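Local coordinates for protein succinyl-CoA ligase (ADP-forming) subunit alpha (Methanosaeta concilii, PDB 6HXI) that is a CoA-ligase-family subunit that binds coenzyme A and also carries a region related to the C-terminal domain of citrate synthase, at residues B[168-182]-B[189-203]. Sequence-based numbering, arbitrary orientation.
Sequences RPGCVGFVSKSGGML and ISRNSDGIYEGVAIG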
# COMPACT_ATOMS: atom_id res chain seq x y z
N ARG B 168 56.48 9.95 6.61
CA ARG B 168 57.85 9.61 6.19
C ARG B 168 58.67 9.03 7.37
O ARG B 168 58.64 9.61 8.47
CB ARG B 168 58.60 10.84 5.63
CG ARG B 168 58.42 12.11 6.48
CD ARG B 168 59.70 12.84 6.56
NE ARG B 168 59.87 13.60 7.80
CZ ARG B 168 60.30 13.07 8.94
NH1 ARG B 168 60.51 11.76 9.04
NH2 ARG B 168 60.45 13.83 10.01
N PRO B 169 59.47 7.96 7.15
CA PRO B 169 60.30 7.44 8.26
C PRO B 169 61.52 8.28 8.63
O PRO B 169 62.08 8.99 7.80
CB PRO B 169 60.74 6.05 7.76
CG PRO B 169 60.76 6.18 6.28
CD PRO B 169 59.64 7.15 5.93
N GLY B 170 61.92 8.15 9.89
CA GLY B 170 63.13 8.73 10.45
C GLY B 170 64.07 7.61 10.84
O GLY B 170 63.96 6.51 10.30
N CYS B 171 64.96 7.85 11.80
CA CYS B 171 65.96 6.88 12.26
C CYS B 171 65.70 6.33 13.67
O CYS B 171 66.49 5.50 14.14
CB CYS B 171 67.35 7.52 12.20
SG CYS B 171 67.70 8.66 13.56
N VAL B 172 64.63 6.79 14.34
CA VAL B 172 64.33 6.42 15.73
C VAL B 172 63.41 5.21 15.87
O VAL B 172 62.33 5.18 15.30
CB VAL B 172 63.81 7.64 16.56
CG1 VAL B 172 63.76 7.31 18.06
CG2 VAL B 172 64.66 8.89 16.31
N GLY B 173 63.84 4.25 16.68
CA GLY B 173 63.07 3.07 17.04
C GLY B 173 62.52 3.32 18.42
O GLY B 173 63.29 3.41 19.38
N PHE B 174 61.20 3.52 18.54
CA PHE B 174 60.54 3.88 19.80
C PHE B 174 59.64 2.79 20.42
O PHE B 174 58.82 2.19 19.73
CB PHE B 174 59.72 5.19 19.63
CG PHE B 174 59.15 5.66 20.93
CD1 PHE B 174 59.96 6.28 21.88
CD2 PHE B 174 57.83 5.40 21.27
CE1 PHE B 174 59.45 6.65 23.13
CE2 PHE B 174 57.32 5.76 22.52
CZ PHE B 174 58.13 6.39 23.43
N VAL B 175 59.71 2.64 21.77
CA VAL B 175 58.84 1.71 22.50
C VAL B 175 58.41 2.29 23.87
O VAL B 175 59.23 2.83 24.63
CB VAL B 175 59.45 0.26 22.59
CG1 VAL B 175 60.66 0.20 23.50
CG2 VAL B 175 58.40 -0.77 23.01
N SER B 176 57.12 2.22 24.16
CA SER B 176 56.59 2.68 25.44
C SER B 176 55.61 1.66 26.04
O SER B 176 55.35 0.61 25.44
CB SER B 176 55.91 4.04 25.27
OG SER B 176 54.73 3.95 24.49
N LYS B 177 55.10 1.95 27.23
CA LYS B 177 54.05 1.15 27.85
C LYS B 177 52.74 1.85 27.52
O LYS B 177 51.81 1.23 27.02
CB LYS B 177 54.27 1.04 29.37
CG LYS B 177 55.00 -0.23 29.75
CD LYS B 177 55.72 -0.11 31.08
CE LYS B 177 56.30 -1.45 31.46
NZ LYS B 177 56.97 -1.45 32.79
N SER B 178 52.69 3.17 27.71
CA SER B 178 51.53 4.02 27.49
C SER B 178 51.22 4.30 26.02
O SER B 178 52.12 4.61 25.23
CB SER B 178 51.73 5.34 28.23
OG SER B 178 50.74 6.31 27.94
N GLY B 179 49.93 4.25 25.69
CA GLY B 179 49.44 4.54 24.36
C GLY B 179 49.42 6.03 24.06
O GLY B 179 49.89 6.45 23.00
N GLY B 180 48.87 6.83 24.98
CA GLY B 180 48.78 8.29 24.85
C GLY B 180 50.15 8.96 24.83
O GLY B 180 50.38 9.92 24.08
N MET B 181 51.08 8.41 25.64
CA MET B 181 52.45 8.90 25.70
C MET B 181 53.23 8.52 24.47
O MET B 181 54.19 9.21 24.15
CB MET B 181 53.14 8.48 26.99
CG MET B 181 52.59 9.21 28.22
SD MET B 181 52.29 10.99 28.03
CE MET B 181 53.88 11.56 27.63
N LEU B 182 52.79 7.46 23.74
CA LEU B 182 53.39 7.06 22.46
C LEU B 182 53.12 8.19 21.44
O LEU B 182 54.00 8.54 20.66
CB LEU B 182 52.79 5.71 21.97
CG LEU B 182 53.13 5.21 20.55
CD1 LEU B 182 54.48 4.55 20.51
CD2 LEU B 182 52.09 4.21 20.08
N ILE B 189 59.88 13.48 19.55
CA ILE B 189 60.92 12.91 18.67
C ILE B 189 61.00 13.63 17.29
O ILE B 189 62.11 13.92 16.84
CB ILE B 189 60.73 11.37 18.56
CG1 ILE B 189 61.13 10.69 19.90
CG2 ILE B 189 61.50 10.77 17.38
CD1 ILE B 189 60.44 9.38 20.21
N SER B 190 59.85 13.93 16.66
CA SER B 190 59.82 14.64 15.37
C SER B 190 60.43 16.05 15.47
O SER B 190 60.96 16.57 14.48
CB SER B 190 58.40 14.75 14.85
OG SER B 190 57.64 15.68 15.60
N ARG B 191 60.32 16.67 16.65
CA ARG B 191 60.83 18.01 16.91
C ARG B 191 62.32 18.03 17.29
O ARG B 191 62.97 19.07 17.22
CB ARG B 191 60.01 18.68 18.03
CG ARG B 191 58.61 19.11 17.63
CD ARG B 191 57.96 19.81 18.79
NE ARG B 191 56.64 20.33 18.43
CZ ARG B 191 55.88 21.07 19.23
NH1 ARG B 191 54.69 21.50 18.81
NH2 ARG B 191 56.29 21.39 20.45
N ASN B 192 62.86 16.88 17.71
CA ASN B 192 64.22 16.77 18.20
C ASN B 192 65.11 15.78 17.42
O ASN B 192 66.25 15.52 17.83
CB ASN B 192 64.19 16.43 19.70
CG ASN B 192 63.68 17.57 20.56
OD1 ASN B 192 64.39 18.54 20.86
ND2 ASN B 192 62.44 17.47 21.02
N SER B 193 64.63 15.27 16.28
CA SER B 193 65.36 14.36 15.40
C SER B 193 64.70 14.33 14.02
O SER B 193 63.87 15.20 13.73
CB SER B 193 65.41 12.95 16.00
OG SER B 193 64.15 12.31 15.98
N ASP B 194 65.03 13.31 13.18
CA ASP B 194 64.36 13.14 11.88
C ASP B 194 63.05 12.35 12.04
O ASP B 194 62.41 11.98 11.06
CB ASP B 194 65.28 12.55 10.80
CG ASP B 194 65.99 11.25 11.11
OD1 ASP B 194 65.76 10.68 12.21
OD2 ASP B 194 66.81 10.80 10.27
N GLY B 195 62.67 12.11 13.30
CA GLY B 195 61.44 11.42 13.65
C GLY B 195 61.58 9.92 13.79
O GLY B 195 62.66 9.36 13.57
N ILE B 196 60.49 9.27 14.16
CA ILE B 196 60.48 7.82 14.30
C ILE B 196 60.51 7.10 12.94
O ILE B 196 59.96 7.58 11.95
CB ILE B 196 59.31 7.26 15.18
CG1 ILE B 196 57.92 7.54 14.59
CG2 ILE B 196 59.39 7.72 16.63
CD1 ILE B 196 57.11 6.34 14.22
N TYR B 197 61.14 5.94 12.94
CA TYR B 197 61.08 4.99 11.85
C TYR B 197 59.84 4.14 12.24
O TYR B 197 58.89 4.02 11.46
CB TYR B 197 62.34 4.11 11.83
CG TYR B 197 62.28 3.02 10.78
CD1 TYR B 197 61.69 1.79 11.05
CD2 TYR B 197 62.78 3.24 9.50
CE1 TYR B 197 61.57 0.81 10.06
CE2 TYR B 197 62.69 2.26 8.51
CZ TYR B 197 62.09 1.04 8.80
OH TYR B 197 62.01 0.06 7.85
N GLU B 198 59.84 3.60 13.48
CA GLU B 198 58.79 2.76 14.04
C GLU B 198 58.58 3.10 15.52
O GLU B 198 59.53 3.46 16.22
CB GLU B 198 59.22 1.29 13.89
CG GLU B 198 58.11 0.28 14.07
CD GLU B 198 58.52 -1.13 13.72
OE1 GLU B 198 59.08 -1.81 14.60
OE2 GLU B 198 58.28 -1.55 12.56
N GLY B 199 57.35 2.94 15.98
CA GLY B 199 56.97 3.16 17.37
C GLY B 199 55.98 2.13 17.85
O GLY B 199 55.04 1.80 17.12
N VAL B 200 56.16 1.58 19.07
CA VAL B 200 55.25 0.56 19.62
C VAL B 200 54.91 0.85 21.08
O VAL B 200 55.81 1.19 21.86
CB VAL B 200 55.81 -0.90 19.45
CG1 VAL B 200 54.95 -1.93 20.19
CG2 VAL B 200 55.96 -1.30 17.99
N ALA B 201 53.62 0.71 21.47
CA ALA B 201 53.23 0.82 22.86
C ALA B 201 52.87 -0.64 23.28
O ALA B 201 52.01 -1.26 22.64
CB ALA B 201 52.05 1.75 23.03
N ILE B 202 53.55 -1.19 24.28
CA ILE B 202 53.28 -2.58 24.68
C ILE B 202 52.05 -2.72 25.61
O ILE B 202 51.63 -3.85 25.92
CB ILE B 202 54.54 -3.28 25.28
CG1 ILE B 202 55.05 -2.58 26.56
CG2 ILE B 202 55.64 -3.43 24.23
CD1 ILE B 202 55.67 -3.54 27.62
N GLY B 203 51.47 -1.58 26.03
CA GLY B 203 50.34 -1.53 26.95
C GLY B 203 50.85 -1.38 28.37
O GLY B 203 52.04 -1.55 28.62
O HOH W 1 58.54 9.78 11.44
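Phe174 O accepts from Val200 N at 2.8 Å and Phe174 N donates to Glu198 O, bracketing Gly199 in a run of bonds between strands 172-176 and 198-201, whose axes lie 4.6 Å apart and only 7° from parallel. On the helix-covered face Phe174 holds CG anti to the backbone N (chi1 -174°), and packing is tight: CD1 meets Ile189 CD1 at 3.6 Å, while Leu182 CD1 lies in the ring plane at an edge. Nearby, Leu182 CD2 presses on Ala201 CB (3.8 Å). Together these contacts seat helix 179-192 against both strands of a beta-alpha-beta unit, whose strand-to-helix turn places Gly179 in the coenzyme A pocket. A bulge between Val172 and Gly173 shifts the register by one; Tyr197 N donates to Val172 O at 2.8 Å, with Glu198 N a weak second donor. Contact is looser at the Pro169-Tyr197 edge, where partly exposed Tyr197 touches exposed Pro169 (CD2 to CB, 3.9 Å). Buried Gly170 fits closely, its CA 3.2 Å from Gly195 O. Asp194 OD1 accepts from Cys171 N, the donor lying 50° out of the carboxylate plane. The Arg168 guanidinium gives Asp194 O two weak bonds, from NH1 and NH2, while NE forms a salt bridge with Glu330.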